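Local coordinates for protein aldehyde dehydrogenase (Burkholderia vietnamiensis, PDB 5KF0) that probably oxidises aldehydes to carboxylic acids with nicotinamide adenine dinucleotide (phosphate) as hydride acceptor, as other aldehyde dehydrogenases do, and here holds NADPH in its cofactor pocket, at residues 101-104 with 105-109; 161-164 with 165-169; 286-289 with 290-293; 314-317 with 318-322. One frame throughout, in Å; residues are numbered along the deposited sequence.

Interaction 1: residues 101-104 with 105-109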
loop_
_atom_site.group_PDB
_atom_site.type_symbol
_atom_site.label_atom_id
_atom_site.label_comp_id
_atom_site.label_asym_id
_atom_site.label_seq_id
_atom_site.Cartn_x
_atom_site.Cartn_y
_atom_site.Cartn_z
ATOM N N LYS A 101 -31.951 -10.776 23.114
ATOM C CA LYS A 101 -30.752 -11.516 22.732
ATOM C C LYS A 101 -30.179 -12.246 23.946
ATOM O O LYS A 101 -29.952 -11.618 24.988
ATOM C CB LYS A 101 -29.714 -10.560 22.138
ATOM C CG LYS A 101 -28.418 -11.210 21.663
ATOM C CD LYS A 101 -27.578 -10.165 20.890
ATOM C CE LYS A 101 -26.306 -10.765 20.302
ATOM N NZ LYS A 101 -25.973 -10.080 18.995
ATOM N N PRO A 102 -29.942 -13.555 23.853
ATOM C CA PRO A 102 -29.386 -14.301 24.992
ATOM C C PRO A 102 -28.201 -13.582 25.624
ATOM O O PRO A 102 -27.334 -13.049 24.931
ATOM C CB PRO A 102 -28.971 -15.629 24.362
ATOM C CG PRO A 102 -30.018 -15.824 23.285
ATOM C CD PRO A 102 -30.237 -14.439 22.710
ATOM N N ILE A 103 -28.186 -13.552 26.961
ATOM C CA ILE A 103 -27.254 -12.669 27.667
ATOM C C ILE A 103 -25.802 -12.998 27.319
ATOM O O ILE A 103 -24.969 -12.091 27.179
ATOM C CB ILE A 103 -27.518 -12.710 29.189
ATOM C CG1 ILE A 103 -26.600 -11.711 29.903
ATOM C CG2 ILE A 103 -27.381 -14.128 29.773
ATOM C CD1 ILE A 103 -26.846 -10.256 29.496
ATOM N N ASN A 104 -25.477 -14.288 27.147
ATOM C CA ASN A 104 -24.124 -14.655 26.726
ATOM C C ASN A 104 -23.752 -13.988 25.411
ATOM O O ASN A 104 -22.623 -13.514 25.236
ATOM C CB ASN A 104 -24.001 -16.172 26.563
ATOM C CG ASN A 104 -24.044 -16.910 27.875
ATOM O OD1 ASN A 104 -23.644 -16.381 28.916
ATOM N ND2 ASN A 104 -24.519 -18.154 27.836
ATOM N N ASP A 105 -24.678 -13.981 24.457
ATOM C CA ASP A 105 -24.395 -13.405 23.152
ATOM C C ASP A 105 -24.477 -11.886 23.177
ATOM O O ASP A 105 -23.772 -11.214 22.409
ATOM C CB ASP A 105 -25.353 -13.996 22.124
ATOM C CG ASP A 105 -25.203 -15.500 22.023
ATOM O OD1 ASP A 105 -24.096 -15.955 21.676
ATOM O OD2 ASP A 105 -26.168 -16.227 22.309
ATOM N N SER A 106 -25.323 -11.333 24.047
ATOM C CA SER A 106 -25.320 -9.887 24.248
ATOM C C SER A 106 -23.968 -9.421 24.762
ATOM O O SER A 106 -23.423 -8.424 24.283
ATOM C CB SER A 106 -26.428 -9.486 25.228
ATOM O OG SER A 106 -27.719 -9.715 24.684
ATOM N N ARG A 107 -23.410 -10.130 25.746
ATOM C CA ARG A 107 -22.071 -9.801 26.214
ATOM C C ARG A 107 -21.066 -9.892 25.073
ATOM O O ARG A 107 -20.179 -9.036 24.938
ATOM C CB ARG A 107 -21.687 -10.735 27.367
ATOM C CG ARG A 107 -22.452 -10.440 28.647
ATOM C CD ARG A 107 -22.278 -11.554 29.682
ATOM N NE ARG A 107 -23.021 -11.254 30.904
ATOM C CZ ARG A 107 -23.455 -12.173 31.765
ATOM N NH1 ARG A 107 -23.242 -13.459 31.530
ATOM N NH2 ARG A 107 -24.112 -11.803 32.857
ATOM N N GLY A 108 -21.218 -10.904 24.214
ATOM C CA GLY A 108 -20.342 -11.030 23.064
ATOM C C GLY A 108 -20.431 -9.844 22.124
ATOM O O GLY A 108 -19.423 -9.420 21.546
ATOM N N GLU A 109 -21.638 -9.294 21.943
ATOM C CA GLU A 109 -21.760 -8.141 21.055
ATOM C C GLU A 109 -21.150 -6.891 21.674
ATOM O O GLU A 109 -20.590 -6.055 20.953
ATOM C CB GLU A 109 -23.221 -7.882 20.670
ATOM C CG GLU A 109 -23.331 -6.698 19.702
ATOM C CD GLU A 109 -24.719 -6.415 19.171
ATOM O OE1 GLU A 109 -25.620 -7.265 19.290
ATOM O OE2 GLU A 109 -24.900 -5.305 18.621
#

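Interaction 2: residues 161-164 with 165-169. With NDP (NADPH dihydro-nicotinamide-adenine-dinucleotide phosphate), chain E.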
loop_
_atom_site.group_PDB
_atom_site.type_symbol
_atom_site.label_atom_id
_atom_site.label_comp_id
_atom_site.label_asym_id
_atom_site.label_seq_id
_atom_site.Cartn_x
_atom_site.Cartn_y
_atom_site.Cartn_z
ATOM N N PHE A 161 -32.289 -3.974 13.913
ATOM C CA PHE A 161 -32.599 -4.327 15.294
ATOM C C PHE A 161 -31.652 -5.364 15.878
ATOM O O PHE A 161 -31.573 -5.470 17.103
ATOM C CB PHE A 161 -34.039 -4.861 15.421
ATOM C CG PHE A 161 -34.180 -6.342 15.084
ATOM C CD1 PHE A 161 -33.967 -7.321 16.047
ATOM C CD2 PHE A 161 -34.525 -6.736 13.798
ATOM C CE1 PHE A 161 -34.087 -8.680 15.728
ATOM C CE2 PHE A 161 -34.654 -8.073 13.477
ATOM C CZ PHE A 161 -34.442 -9.048 14.445
ATOM N N ASN A 162 -30.978 -6.173 15.049
ATOM C CA ASN A 162 -30.513 -7.444 15.604
ATOM C C ASN A 162 -29.121 -7.378 16.217
ATOM O O ASN A 162 -28.861 -8.061 17.212
ATOM C CB ASN A 162 -30.563 -8.552 14.550
ATOM C CG ASN A 162 -29.640 -8.290 13.384
ATOM O OD1 ASN A 162 -29.540 -7.166 12.891
ATOM N ND2 ASN A 162 -28.973 -9.337 12.923
ATOM N N PHE A 163 -28.210 -6.594 15.647
ATOM C CA PHE A 163 -26.915 -6.311 16.262
ATOM C C PHE A 163 -26.853 -4.797 16.421
ATOM O O PHE A 163 -26.059 -4.122 15.749
ATOM C CB PHE A 163 -25.727 -6.811 15.433
ATOM C CG PHE A 163 -25.834 -8.241 14.942
ATOM C CD1 PHE A 163 -26.446 -9.237 15.698
ATOM C CD2 PHE A 163 -25.286 -8.591 13.723
ATOM C CE1 PHE A 163 -26.515 -10.549 15.223
ATOM C CE2 PHE A 163 -25.345 -9.897 13.247
ATOM C CZ PHE A 163 -25.965 -10.874 13.993
ATOM N N PRO A 164 -27.696 -4.224 17.282
ATOM C CA PRO A 164 -27.850 -2.759 17.262
ATOM C C PRO A 164 -26.618 -2.015 17.733
ATOM O O PRO A 164 -26.358 -0.912 17.241
ATOM C CB PRO A 164 -29.045 -2.516 18.188
ATOM C CG PRO A 164 -29.034 -3.677 19.135
ATOM C CD PRO A 164 -28.543 -4.856 18.318
ATOM N N LEU A 165 -25.858 -2.570 18.676
ATOM C CA LEU A 165 -24.640 -1.904 19.123
ATOM C C LEU A 165 -23.564 -1.971 18.050
ATOM O O LEU A 165 -23.037 -0.942 17.612
ATOM C CB LEU A 165 -24.131 -2.537 20.420
ATOM C CG LEU A 165 -24.960 -2.225 21.663
ATOM C CD1 LEU A 165 -24.402 -2.958 22.874
ATOM C CD2 LEU A 165 -24.986 -0.735 21.913
ATOM N N ASN A 166 -23.213 -3.183 17.613
ATOM C CA ASN A 166 -22.041 -3.294 16.757
ATOM C C ASN A 166 -22.286 -2.755 15.351
ATOM O O ASN A 166 -21.357 -2.214 14.735
ATOM C CB ASN A 166 -21.561 -4.736 16.677
ATOM C CG ASN A 166 -20.120 -4.815 16.179
ATOM O OD1 ASN A 166 -19.268 -4.010 16.579
ATOM N ND2 ASN A 166 -19.857 -5.747 15.302
ATOM N N LEU A 167 -23.505 -2.893 14.818
ATOM C CA LEU A 167 -23.740 -2.362 13.477
ATOM C C LEU A 167 -23.845 -0.840 13.485
ATOM O O LEU A 167 -23.477 -0.190 12.501
ATOM C CB LEU A 167 -24.970 -3.016 12.859
ATOM C CG LEU A 167 -24.718 -4.511 12.627
ATOM C CD1 LEU A 167 -26.034 -5.200 12.226
ATOM C CD2 LEU A 167 -23.609 -4.755 11.570
ATOM N N ALA A 168 -24.309 -0.243 14.579
ATOM C CA ALA A 168 -24.167 1.203 14.709
ATOM C C ALA A 168 -22.695 1.596 14.786
ATOM O O ALA A 168 -22.275 2.584 14.170
ATOM C CB ALA A 168 -24.924 1.697 15.944
ATOM N N ALA A 169 -21.896 0.818 15.525
ATOM C CA ALA A 169 -20.470 1.113 15.677
ATOM C C ALA A 169 -19.748 1.100 14.340
ATOM O O ALA A 169 -18.823 1.896 14.128
ATOM C CB ALA A 169 -19.815 0.109 16.632
HETATM P PA NDP E . -35.369 -3.372 8.380
HETATM O O1A NDP E . -35.033 -3.207 6.936
HETATM O O2A NDP E . -36.832 -3.753 8.605
HETATM O O5B NDP E . -35.044 -2.066 9.227
HETATM C C5B NDP E . -33.662 -1.629 9.273
HETATM C C4B NDP E . -33.630 -0.157 9.583
HETATM O O4B NDP E . -34.162 0.584 8.462
HETATM C C3B NDP E . -34.465 0.268 10.799
HETATM O O3B NDP E . -33.838 1.357 11.472
HETATM C C2B NDP E . -35.758 0.742 10.136
HETATM O O2B NDP E . -36.522 1.687 10.914
HETATM C C1B NDP E . -35.166 1.457 8.934
HETATM N N9A NDP E . -36.112 1.711 7.856
HETATM C C8A NDP E . -36.996 0.844 7.270
HETATM N N7A NDP E . -37.673 1.367 6.274
HETATM C C5A NDP E . -37.202 2.669 6.204
HETATM C C6A NDP E . -37.508 3.747 5.351
HETATM N N6A NDP E . -38.428 3.695 4.380
HETATM N N1A NDP E . -36.838 4.906 5.541
HETATM C C2A NDP E . -35.935 4.977 6.522
HETATM N N3A NDP E . -35.566 4.033 7.391
HETATM C C4A NDP E . -36.243 2.896 7.177
HETATM O O3 NDP E . -34.420 -4.481 9.006
HETATM P PN NDP E . -34.358 -5.171 10.439
HETATM O O1N NDP E . -34.202 -4.133 11.489
HETATM O O2N NDP E . -35.569 -6.061 10.556
HETATM O O5D NDP E . -33.037 -6.048 10.401
HETATM C C5D NDP E . -32.916 -7.324 9.751
HETATM C C4D NDP E . -32.326 -7.120 8.378
HETATM O O4D NDP E . -31.031 -6.470 8.487
HETATM C C3D NDP E . -32.090 -8.439 7.638
HETATM O O3D NDP E . -32.457 -8.374 6.265
HETATM C C2D NDP E . -30.589 -8.652 7.830
HETATM O O2D NDP E . -29.946 -9.505 6.890
HETATM C C1D NDP E . -30.082 -7.219 7.752
HETATM N N1N NDP E . -28.765 -7.163 8.376
HETATM C C2N NDP E . -27.642 -6.829 7.655
HETATM C C3N NDP E . -26.398 -6.926 8.161
HETATM C C7N NDP E . -25.194 -6.482 7.408
HETATM O O7N NDP E . -24.245 -6.014 8.054
HETATM N N7N NDP E . -25.149 -6.666 6.090
HETATM C C4N NDP E . -26.188 -7.525 9.506
HETATM C C5N NDP E . -27.453 -7.529 10.296
HETATM C C6N NDP E . -28.630 -7.421 9.708
HETATM P P2B NDP E . -37.627 1.181 12.016
HETATM O O1X NDP E . -37.495 -0.288 12.156
HETATM O O2X NDP E . -37.303 2.013 13.222
HETATM O O3X NDP E . -38.982 1.590 11.476
#

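Interaction 3: residues 286-289 with 290-293. With NDP (NADPH dihydro-nicotinamide-adenine-dinucleotide phosphate), chain E.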
loop_
_atom_site.group_PDB
_atom_site.type_symbol
_atom_site.label_atom_id
_atom_site.label_comp_id
_atom_site.label_asym_id
_atom_site.label_seq_id
_atom_site.Cartn_x
_atom_site.Cartn_y
_atom_site.Cartn_z
ATOM N N TYR A 286 -28.226 -21.168 14.564
ATOM C CA TYR A 286 -29.138 -20.896 15.661
ATOM C C TYR A 286 -28.670 -19.813 16.619
ATOM O O TYR A 286 -29.455 -19.422 17.492
ATOM C CB TYR A 286 -29.435 -22.199 16.429
ATOM C CG TYR A 286 -29.921 -23.286 15.486
ATOM C CD1 TYR A 286 -31.054 -23.087 14.689
ATOM C CD2 TYR A 286 -29.220 -24.481 15.346
ATOM C CE1 TYR A 286 -31.488 -24.068 13.787
ATOM C CE2 TYR A 286 -29.657 -25.469 14.459
ATOM C CZ TYR A 286 -30.787 -25.255 13.688
ATOM O OH TYR A 286 -31.196 -26.236 12.808
ATOM N N TYR A 287 -27.445 -19.281 16.460
ATOM C CA TYR A 287 -27.014 -18.128 17.250
ATOM C C TYR A 287 -28.021 -17.001 17.102
ATOM O O TYR A 287 -28.441 -16.672 15.990
ATOM C CB TYR A 287 -25.621 -17.653 16.802
ATOM C CG TYR A 287 -25.223 -16.259 17.275
ATOM C CD1 TYR A 287 -25.507 -15.131 16.508
ATOM C CD2 TYR A 287 -24.554 -16.077 18.473
ATOM C CE1 TYR A 287 -25.149 -13.861 16.937
ATOM C CE2 TYR A 287 -24.185 -14.805 18.909
ATOM C CZ TYR A 287 -24.486 -13.704 18.140
ATOM O OH TYR A 287 -24.118 -12.436 18.572
ATOM N N GLN A 288 -28.403 -16.411 18.237
ATOM C CA GLN A 288 -29.436 -15.372 18.283
ATOM C C GLN A 288 -30.687 -15.806 17.520
ATOM O O GLN A 288 -31.347 -15.008 16.845
ATOM C CB GLN A 288 -28.909 -14.031 17.769
ATOM C CG GLN A 288 -29.789 -12.875 18.224
ATOM C CD GLN A 288 -29.198 -11.518 17.925
ATOM O OE1 GLN A 288 -27.989 -11.392 17.692
ATOM N NE2 GLN A 288 -30.048 -10.488 17.930
ATOM N N SER A 289 -31.010 -17.094 17.647
ATOM C CA SER A 289 -32.176 -17.709 17.012
ATOM C C SER A 289 -32.193 -17.454 15.510
ATOM O O SER A 289 -33.245 -17.245 14.907
ATOM C CB SER A 289 -33.467 -17.228 17.668
ATOM O OG SER A 289 -33.431 -17.503 19.063
ATOM N N GLY A 290 -31.009 -17.470 14.901
ATOM C CA GLY A 290 -30.901 -17.284 13.468
ATOM C C GLY A 290 -31.102 -15.866 12.986
ATOM O O GLY A 290 -31.169 -15.645 11.772
ATOM N N GLN A 291 -31.213 -14.896 13.896
ATOM C CA GLN A 291 -31.453 -13.502 13.515
ATOM C C GLN A 291 -30.111 -12.806 13.269
ATOM O O GLN A 291 -29.678 -11.899 13.991
ATOM C CB GLN A 291 -32.294 -12.813 14.582
ATOM C CG GLN A 291 -33.678 -13.462 14.697
ATOM C CD GLN A 291 -34.584 -12.767 15.700
ATOM O OE1 GLN A 291 -35.731 -12.463 15.393
ATOM N NE2 GLN A 291 -34.072 -12.529 16.907
ATOM N N SER A 292 -29.445 -13.272 12.214
ATOM C CA SER A 292 -28.147 -12.780 11.788
ATOM C C SER A 292 -28.144 -12.668 10.269
ATOM O O SER A 292 -28.655 -13.558 9.582
ATOM C CB SER A 292 -27.011 -13.717 12.213
ATOM O OG SER A 292 -25.787 -13.372 11.565
ATOM N N CYS A 293 -27.545 -11.588 9.755
ATOM C CA CYS A 293 -27.421 -11.413 8.312
ATOM C C CYS A 293 -26.493 -12.436 7.665
ATOM O O CYS A 293 -26.480 -12.528 6.429
ATOM C CB CYS A 293 -26.924 -10.005 7.992
ATOM S SG CYS A 293 -25.579 -9.432 9.040
HETATM P PA NDP E . -35.369 -3.372 8.380
HETATM O O1A NDP E . -35.033 -3.207 6.936
HETATM O O2A NDP E . -36.832 -3.753 8.605
HETATM O O5B NDP E . -35.044 -2.066 9.227
HETATM C C5B NDP E . -33.662 -1.629 9.273
HETATM C C4B NDP E . -33.630 -0.157 9.583
HETATM O O4B NDP E . -34.162 0.584 8.462
HETATM C C3B NDP E . -34.465 0.268 10.799
HETATM O O3B NDP E . -33.838 1.357 11.472
HETATM C C2B NDP E . -35.758 0.742 10.136
HETATM O O2B NDP E . -36.522 1.687 10.914
HETATM C C1B NDP E . -35.166 1.457 8.934
HETATM N N9A NDP E . -36.112 1.711 7.856
HETATM C C8A NDP E . -36.996 0.844 7.270
HETATM N N7A NDP E . -37.673 1.367 6.274
HETATM C C5A NDP E . -37.202 2.669 6.204
HETATM C C6A NDP E . -37.508 3.747 5.351
HETATM N N6A NDP E . -38.428 3.695 4.380
HETATM N N1A NDP E . -36.838 4.906 5.541
HETATM C C2A NDP E . -35.935 4.977 6.522
HETATM N N3A NDP E . -35.566 4.033 7.391
HETATM C C4A NDP E . -36.243 2.896 7.177
HETATM O O3 NDP E . -34.420 -4.481 9.006
HETATM P PN NDP E . -34.358 -5.171 10.439
HETATM O O1N NDP E . -34.202 -4.133 11.489
HETATM O O2N NDP E . -35.569 -6.061 10.556
HETATM O O5D NDP E . -33.037 -6.048 10.401
HETATM C C5D NDP E . -32.916 -7.324 9.751
HETATM C C4D NDP E . -32.326 -7.120 8.378
HETATM O O4D NDP E . -31.031 -6.470 8.487
HETATM C C3D NDP E . -32.090 -8.439 7.638
HETATM O O3D NDP E . -32.457 -8.374 6.265
HETATM C C2D NDP E . -30.589 -8.652 7.830
HETATM O O2D NDP E . -29.946 -9.505 6.890
HETATM C C1D NDP E . -30.082 -7.219 7.752
HETATM N N1N NDP E . -28.765 -7.163 8.376
HETATM C C2N NDP E . -27.642 -6.829 7.655
HETATM C C3N NDP E . -26.398 -6.926 8.161
HETATM C C7N NDP E . -25.194 -6.482 7.408
HETATM O O7N NDP E . -24.245 -6.014 8.054
HETATM N N7N NDP E . -25.149 -6.666 6.090
HETATM C C4N NDP E . -26.188 -7.525 9.506
HETATM C C5N NDP E . -27.453 -7.529 10.296
HETATM C C6N NDP E . -28.630 -7.421 9.708
HETATM P P2B NDP E . -37.627 1.181 12.016
HETATM O O1X NDP E . -37.495 -0.288 12.156
HETATM O O2X NDP E . -37.303 2.013 13.222
HETATM O O3X NDP E . -38.982 1.590 11.476
#

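Interaction 4: residues 314-317 with 318-322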
loop_
_atom_site.group_PDB
_atom_site.type_symbol
_atom_site.label_atom_id
_atom_site.label_comp_id
_atom_site.label_asym_id
_atom_site.label_seq_id
_atom_site.Cartn_x
_atom_site.Cartn_y
_atom_site.Cartn_z
ATOM N N VAL A 314 -28.747 -33.428 14.141
ATOM C CA VAL A 314 -30.057 -33.572 14.773
ATOM C C VAL A 314 -29.904 -33.601 16.290
ATOM O O VAL A 314 -30.621 -32.903 17.023
ATOM C CB VAL A 314 -30.775 -34.827 14.241
ATOM C CG1 VAL A 314 -31.937 -35.232 15.147
ATOM C CG2 VAL A 314 -31.261 -34.584 12.817
ATOM N N ALA A 315 -28.934 -34.373 16.786
ATOM C CA ALA A 315 -28.732 -34.452 18.231
ATOM C C ALA A 315 -28.286 -33.110 18.797
ATOM O O ALA A 315 -28.768 -32.678 19.854
ATOM C CB ALA A 315 -27.706 -35.534 18.560
ATOM N N LYS A 316 -27.359 -32.436 18.110
ATOM C CA LYS A 316 -26.894 -31.136 18.580
ATOM C C LYS A 316 -28.031 -30.123 18.586
ATOM O O LYS A 316 -28.215 -29.392 19.568
ATOM C CB LYS A 316 -25.730 -30.655 17.707
ATOM C CG LYS A 316 -25.140 -29.311 18.125
ATOM C CD LYS A 316 -24.354 -29.449 19.416
ATOM C CE LYS A 316 -23.776 -28.123 19.871
ATOM N NZ LYS A 316 -22.963 -28.312 21.105
ATOM N N THR A 317 -28.832 -30.099 17.514
ATOM C CA THR A 317 -29.934 -29.141 17.416
ATOM C C THR A 317 -30.953 -29.365 18.526
ATOM O O THR A 317 -31.448 -28.407 19.133
ATOM C CB THR A 317 -30.600 -29.251 16.041
ATOM O OG1 THR A 317 -29.646 -28.931 15.023
ATOM C CG2 THR A 317 -31.798 -28.300 15.919
ATOM N N ARG A 318 -31.274 -30.624 18.807
ATOM C CA ARG A 318 -32.213 -30.927 19.881
ATOM C C ARG A 318 -31.670 -30.514 21.243
ATOM O O ARG A 318 -32.450 -30.255 22.170
ATOM C CB ARG A 318 -32.551 -32.418 19.868
ATOM C CG ARG A 318 -33.439 -32.811 18.710
ATOM C CD ARG A 318 -33.665 -34.311 18.653
ATOM N NE ARG A 318 -34.734 -34.632 17.714
ATOM C CZ ARG A 318 -34.917 -35.830 17.171
ATOM N NH1 ARG A 318 -34.094 -36.836 17.466
ATOM N NH2 ARG A 318 -35.921 -36.020 16.325
ATOM N N SER A 319 -30.345 -30.443 21.388
ATOM C CA SER A 319 -29.754 -30.133 22.684
ATOM C C SER A 319 -29.787 -28.650 23.025
ATOM O O SER A 319 -29.531 -28.293 24.184
ATOM C CB SER A 319 -28.308 -30.628 22.743
ATOM O OG SER A 319 -27.446 -29.790 21.988
ATOM N N LEU A 320 -30.101 -27.779 22.069
ATOM C CA LEU A 320 -29.983 -26.343 22.297
ATOM C C LEU A 320 -31.131 -25.831 23.160
ATOM O O LEU A 320 -32.308 -26.026 22.834
ATOM C CB LEU A 320 -29.947 -25.584 20.973
ATOM C CG LEU A 320 -28.844 -26.021 20.008
ATOM C CD1 LEU A 320 -28.976 -25.253 18.700
ATOM C CD2 LEU A 320 -27.466 -25.804 20.630
ATOM N N LYS A 321 -30.780 -25.130 24.234
ATOM C CA LYS A 321 -31.761 -24.653 25.200
ATOM C C LYS A 321 -32.495 -23.414 24.684
ATOM O O LYS A 321 -31.865 -22.430 24.285
ATOM C CB LYS A 321 -31.065 -24.340 26.524
ATOM N N MET A 322 -33.828 -23.455 24.715
ATOM C CA MET A 322 -34.671 -22.324 24.342
ATOM C C MET A 322 -35.324 -21.725 25.587
ATOM O O MET A 322 -35.754 -22.461 26.485
ATOM C CB MET A 322 -35.760 -22.759 23.348
ATOM C CG MET A 322 -36.687 -21.638 22.913
ATOM S SD MET A 322 -37.987 -22.122 21.740
ATOM C CE MET A 322 -38.925 -23.291 22.725
HETATM O O HOH W 1 -25.160 -28.714 22.974
#

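Interaction 1: residues 101-104 with 105-109
With CG anti to the backbone N (chi1 -179°) and the chain straight as far as CE, Lys101 reaches forward past Ser106 to Glu109, whose own chi1 of -178° sends its carboxylate back to meet it. The two side chains cross at about a right angle, and Lys101 NZ forms a salt bridge with Glu109 OE1 at 2.9 Å, coming from the anti side and somewhat out of the carboxylate plane. On the way, Lys101 CE lies 3.3 Å from Asp105 O. Pro102 is the N-cap of helix 103-123; its carbonyl takes the Ser106 N-H at 2.8 Å and a weak bond from Asp105 N. Ser106 OG donates to Lys101 O at 2.9 Å from above the carbonyl plane, tying the residue before the cap to the first turn. Ile103 CG1, in the first turn, sits over the centre of one face of the Arg107 guanidinium, 3.7 Å from Arg107 CZ. The ammonium has further partners in Gln288 OE1 and Tyr287 OH, while Glu109 OE2 accepts from Asn166 N. A buried lysine gripped by one carboxylate oxygen and two neutral oxygens probably stays protonated, and the opposite charge of Glu109 probably offsets much of the cost of burying it.

Interaction 2: residues 161-164 with 165-169
Phe163 O receives the Leu167 N-H at 3.0 Å, the shortest hydrogen bond between the two segments, as the loop after strand 155-158 winds into helix 164-178. The next bond, Ala168 N to Pro164 O, is weak at 3.4 Å. Leu167 folds back along this turn: its CD1 packs 3.6 Å from Phe163 CB and also meets the nicotinamide, 3.3 Å from NDP C5N. A chi1 of -48°, with CG beside the backbone N, swings the Phe163 ring under the Asn162 amide, whose ND2 stands over the ring centre, 3.4 Å above its plane. The same amide borders the cofactor through Asn162 OD1, 3.3 Å from NDP C6N, while ND2 donates to Gln291 O, which helps fix its rotation. Phe161 serves the pyrophosphate: its N-H bonds NDP O1N at 3.1 Å, and NDP O2N lies at the edge of its ring. Phe161 thus meets the diphosphate, and Asn162 and Leu167 the nicotinamide. This turn belongs to the buried centre of the chain. Helix 103-123 packs against Phe163 and Pro164 through Glu109 and against Asn166 through Arg112, while Leu95 and Leu91 of helix 88-99 cover Pro164 and Leu165.

Interaction 3: residues 286-289 with 290-293
Gln288 and Gln291 meet across this tight loop with their side chains led off differently from the backbone: in Gln288, CG is anti to the backbone N (chi1 -161°), whereas in Gln291 it lies beside the N (chi1 -63°). Both chains are extended beyond CG, and their closest side-chain approach is Gln288 CG to Gln291 CB at 4.4 Å. Gln291 instead packs its aliphatic part on the backbone, with CB 3.3 Å from Gln288 O. The carboxamides serve different neighbours: Gln288 NE2 donates to Asn162 O, while Gln291 OE1 accepts from Ile336 N. Gln288 OE1 and Tyr287 OH both face Lys101, and Ser289 OG bonds Gly333 O.

The backbone makes a left-handed helical turn: Gln288, Ser289 and Gly290 all have positive phi, and Gly290 N donates to Tyr287 O at 2.9 Å and Gln291 N to Gln288 O at 3.0 Å. Gly290 has phi 75°, a backbone shape that favours glycine. Gln291 is the centre of an inverse gamma turn, after which the chain opens out to Cys293. There the sulfur is covalently attached to the nicotinamide, with Cys293 SG 2.1 Å from NDP C4N. Cys293, within Gly290-Gln291-Ser292-Cys293, is probably the catalytic cysteine of the aldehyde dehydrogenase family, so the adduct probably marks the active site where cofactor and nucleophile meet.

Interaction 4: residues 314-317 with 318-322
Toward the C-terminal end of helix 306-319 the bonding changes: Arg318 N still donates to Val314 O at 3.0 Å, but Ser319 N then divides between a weak bond to Ala315 O and one to Lys316 O, and Leu320 N bonds Thr317 O, three residues back rather than four. Ser319 OG adds a short bond to Lys316 O, at 2.6 Å, so that carbonyl takes two donors from a single residue, the hydroxyl close to its plane and the amide well above it. Ser319 chi1 of 75° puts OG between the backbone N and the carbonyl carbon, from where it also accepts from a water at 2.7 Å. That water accepts from Lys316 NZ at 2.9 Å and links the two side chains. Val314 and Arg318 run side by side in the same direction: Val314 CG1 lies over one face of the guanidinium, toward its rim, 3.6 Å from Arg318 NH1. Leu320 CG rests against Lys316 O at 3.5 Å, and both Leu320 and Thr317 pack on Tyr286 of helix 274-286. The hydroxyl supplements the Ser319 amide at Lys316 O, whose i+4 amide, Leu320 N, bonds Thr317 O; the methyl covers a guanidinium face rather than its N-H edge.

Interactions 2 and 3 touch the cofactor, and interaction 1 stands behind them, the Glu109 side chain about 9 Å from it. Glu109 of interaction 1 accepts at OE2 from Asn166 N of interaction 2 at 2.9 Å, while Lys101 NZ reaches Gln288 OE1 of interaction 3 at 2.7 Å. Interactions 2 and 3 are tied by Asn162 O to Gln288 NE2 at 2.8 Å and Asn162 ND2 to Gln291 O at 2.9 Å, and they meet the NADPH differently: interaction 2 along the diphosphate and nicotinamide, interaction 3 through Cys293. Interaction 4 touches interaction 3 at Tyr286, whose CD2 packs 3.4 Å from Leu320 CD1; the centres of interactions 2 and 4 are about 27 Å apart.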